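Long-range contact in nigritoxine (Vibrio nigripulchritudo, PDB 5M41), which is a bacterial toxin active against crustaceans and insects: residues 363-368 with 401-406. Residues are numbered along the deposited sequence; the frame is centred on the assembly and turned at random.
Sequences AETGVD and SGRPGK
Glu364 swings its CG away from its own carbonyl carbon (chi1 -58°) and then turns about the CB-CG bond (chi2 -74°), which carries the carboxylate up to the backbone of Gly405 and Lys406. There OE1 of Glu364 accepts the amide hydrogen of Lys406, with N and OE1 2.7 Å apart; the donor arrives on the anti side of the carboxylate, 33° out of its plane. Lys406 opens helix 406-415 and Gly405 holds the N-cap position, so a carboxylate from a distant turn supplies an acceptor to the first turn of this helix, whose amino end probably stabilises the negative charge. The backbone of Glu364 is engaged as well: its O, 2.9 Å from Gly405 N, receives that amide in the carbonyl plane. Two successive amides are thus gripped by one residue, and Gly405 CA lies 3.2 Å from Glu364 OE1.

Van der Waals contacts surround this pair of bonds. The extended Lys406 chain crosses Glu364 at about a right angle, its CG 3.4 Å from Glu364 OE1. Arg403 reaches out straight from CG to NE, and one face of its guanidinium lies over Glu364 CB, which is offset toward the rim of the group, with NH2 3.4 Å from Glu364 CG. The opposite charges do not touch, Glu364 OE2 lying 4.9 Å from Arg403 NH2, so the pair forms no salt bridge and any attraction is probably weak. Thr365 CG2 rests 3.6 Å from Gly402 O, whereas its OG1 is hydrogen-bonded to Gln442.

The contact joins the tight turn linking antiparallel strands 359-363 and 366-370 to the loop between helices 386-396 and 406-415. Pro404 packs on Val395 of the first helix and Ala335 of strand 328-336, while farther along Val367 meets both helices, which lie against the sheet.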
ATOM      1  N   ALA A 363       1.962   1.020  -2.409  1.00 38.16           N
ATOM      2  CA  ALA A 363       1.008   1.357  -3.431  1.00 38.98           C
ATOM      3  C   ALA A 363       0.885   2.875  -3.450  1.00 41.02           C
ATOM      4  O   ALA A 363       1.420   3.532  -2.563  1.00 38.96           O
ATOM      5  CB  ALA A 363      -0.348   0.722  -3.117  1.00 39.92           C
ATOM      6  N   GLU A 364       0.179   3.430  -4.445  1.00 42.57           N
ATOM      7  CA  GLU A 364      -0.098   4.870  -4.458  1.00 45.29           C
ATOM      8  C   GLU A 364      -0.992   5.244  -3.262  1.00 43.22           C
ATOM      9  O   GLU A 364      -1.010   6.402  -2.824  1.00 43.66           O
ATOM     10  CB  GLU A 364      -0.767   5.318  -5.778  1.00 49.55           C
ATOM     11  CG  GLU A 364       0.007   5.028  -7.073  1.00 52.85           C
ATOM     12  CD  GLU A 364       1.226   5.940  -7.315  1.00 60.30           C
ATOM     13  OE1 GLU A 364       1.620   6.737  -6.422  1.00 59.18           O
ATOM     14  OE2 GLU A 364       1.817   5.862  -8.431  1.00 65.88           O
ATOM     15  N   THR A 365      -1.714   4.254  -2.739  1.00 41.13           N
ATOM     16  CA  THR A 365      -2.719   4.473  -1.707  1.00 40.64           C
ATOM     17  C   THR A 365      -2.301   4.005  -0.315  1.00 39.68           C
ATOM     18  O   THR A 365      -3.061   4.162   0.639  1.00 41.24           O
ATOM     19  CB  THR A 365      -4.023   3.753  -2.064  1.00 40.57           C
ATOM     20  OG1 THR A 365      -3.719   2.388  -2.350  1.00 40.52           O
ATOM     21  CG2 THR A 365      -4.714   4.402  -3.298  1.00 40.93           C
ATOM     22  N   GLY A 366      -1.110   3.430  -0.171  1.00 38.18           N
ATOM     23  CA  GLY A 366      -0.757   2.836   1.119  1.00 37.29           C
ATOM     24  C   GLY A 366       0.337   1.786   1.077  1.00 36.82           C
ATOM     25  O   GLY A 366       1.134   1.745   0.128  1.00 38.02           O
ATOM     26  N   VAL A 367       0.387   0.942   2.109  1.00 35.20           N
ATOM     27  CA  VAL A 367       1.375  -0.122   2.165  1.00 34.98           C
ATOM     28  C   VAL A 367       0.732  -1.461   2.490  1.00 35.54           C
ATOM     29  O   VAL A 367      -0.306  -1.521   3.146  1.00 33.19           O
ATOM     30  CB  VAL A 367       2.525   0.148   3.178  1.00 36.47           C
ATOM     31  CG1 VAL A 367       3.124   1.530   2.931  1.00 36.88           C
ATOM     32  CG2 VAL A 367       2.016   0.050   4.609  1.00 38.12           C
ATOM     33  N   ASP A 368       1.354  -2.530   2.000  1.00 33.62           N
ATOM     34  CA  ASP A 368       0.978  -3.875   2.406  1.00 34.66           C
ATOM     35  C   ASP A 368       2.161  -4.506   3.148  1.00 33.52           C
ATOM     36  O   ASP A 368       3.297  -4.436   2.688  1.00 32.93           O
ATOM     37  CB  ASP A 368       0.676  -4.731   1.185  1.00 34.88           C
ATOM     38  CG  ASP A 368      -0.432  -4.148   0.303  1.00 41.09           C
ATOM     39  OD1 ASP A 368      -1.479  -3.667   0.820  1.00 37.89           O
ATOM     40  OD2 ASP A 368      -0.263  -4.213  -0.941  1.00 46.07           O
ATOM     41  N   SER A 401      -7.870  12.757  -1.001  1.00 52.95           N
ATOM     42  CA  SER A 401      -7.990  11.710  -2.029  1.00 54.36           C
ATOM     43  C   SER A 401      -7.759  10.277  -1.527  1.00 51.34           C
ATOM     44  O   SER A 401      -8.143   9.315  -2.192  1.00 51.99           O
ATOM     45  CB  SER A 401      -7.002  12.008  -3.157  1.00 56.55           C
ATOM     46  OG  SER A 401      -5.666  12.130  -2.642  1.00 58.14           O
ATOM     47  N   GLY A 402      -7.135  10.135  -0.359  1.00 50.37           N
ATOM     48  CA  GLY A 402      -6.703   8.815   0.132  1.00 47.03           C
ATOM     49  C   GLY A 402      -5.595   8.277  -0.777  1.00 48.34           C
ATOM     50  O   GLY A 402      -5.429   7.064  -0.949  1.00 47.59           O
ATOM     51  N   ARG A 403      -4.837   9.190  -1.367  1.00 47.72           N
ATOM     52  CA  ARG A 403      -3.863   8.815  -2.381  1.00 49.38           C
ATOM     53  C   ARG A 403      -2.621   9.682  -2.266  1.00 48.23           C
ATOM     54  O   ARG A 403      -2.378  10.549  -3.089  1.00 48.56           O
ATOM     55  CB  ARG A 403      -4.491   8.936  -3.760  1.00 51.44           C
ATOM     56  CG  ARG A 403      -3.649   8.344  -4.861  1.00 55.52           C
ATOM     57  CD  ARG A 403      -4.448   8.308  -6.143  1.00 57.74           C
ATOM     58  NE  ARG A 403      -3.656   7.611  -7.138  1.00 66.54           N
ATOM     59  CZ  ARG A 403      -3.868   6.350  -7.503  1.00 69.00           C
ATOM     60  NH1 ARG A 403      -4.878   5.669  -6.967  1.00 66.77           N
ATOM     61  NH2 ARG A 403      -3.074   5.787  -8.413  1.00 72.21           N
ATOM     62  N   PRO A 404      -1.835   9.466  -1.216  1.00 46.72           N
ATOM     63  CA  PRO A 404      -0.669  10.309  -1.042  1.00 48.57           C
ATOM     64  C   PRO A 404       0.374  10.118  -2.152  1.00 50.34           C
ATOM     65  O   PRO A 404       1.187  11.018  -2.390  1.00 50.58           O
ATOM     66  CB  PRO A 404      -0.093   9.836   0.296  1.00 47.97           C
ATOM     67  CG  PRO A 404      -1.200   9.130   0.966  1.00 47.05           C
ATOM     68  CD  PRO A 404      -1.977   8.489  -0.128  1.00 44.98           C
ATOM     69  N   GLY A 405       0.353   8.959  -2.817  1.00 49.71           N
ATOM     70  CA  GLY A 405       1.311   8.678  -3.881  1.00 49.17           C
ATOM     71  C   GLY A 405       2.514   7.906  -3.356  1.00 49.16           C
ATOM     72  O   GLY A 405       2.900   8.063  -2.195  1.00 46.58           O
ATOM     73  N   LYS A 406       3.121   7.107  -4.236  1.00 49.34           N
ATOM     74  CA  LYS A 406       4.226   6.189  -3.887  1.00 51.19           C
ATOM     75  C   LYS A 406       5.452   6.907  -3.325  1.00 50.93           C
ATOM     76  O   LYS A 406       6.039   6.478  -2.338  1.00 48.96           O
ATOM     77  CB  LYS A 406       4.621   5.362  -5.114  1.00 52.50           C
ATOM     78  CG  LYS A 406       3.691   4.197  -5.389  1.00 52.47           C
ATOM     79  CD  LYS A 406       4.241   3.290  -6.491  1.00 54.65           C
ATOM     80  CE  LYS A 406       3.169   2.318  -6.951  1.00 54.55           C
ATOM     81  NZ  LYS A 406       3.668   1.375  -7.987  1.00 60.11           N
TER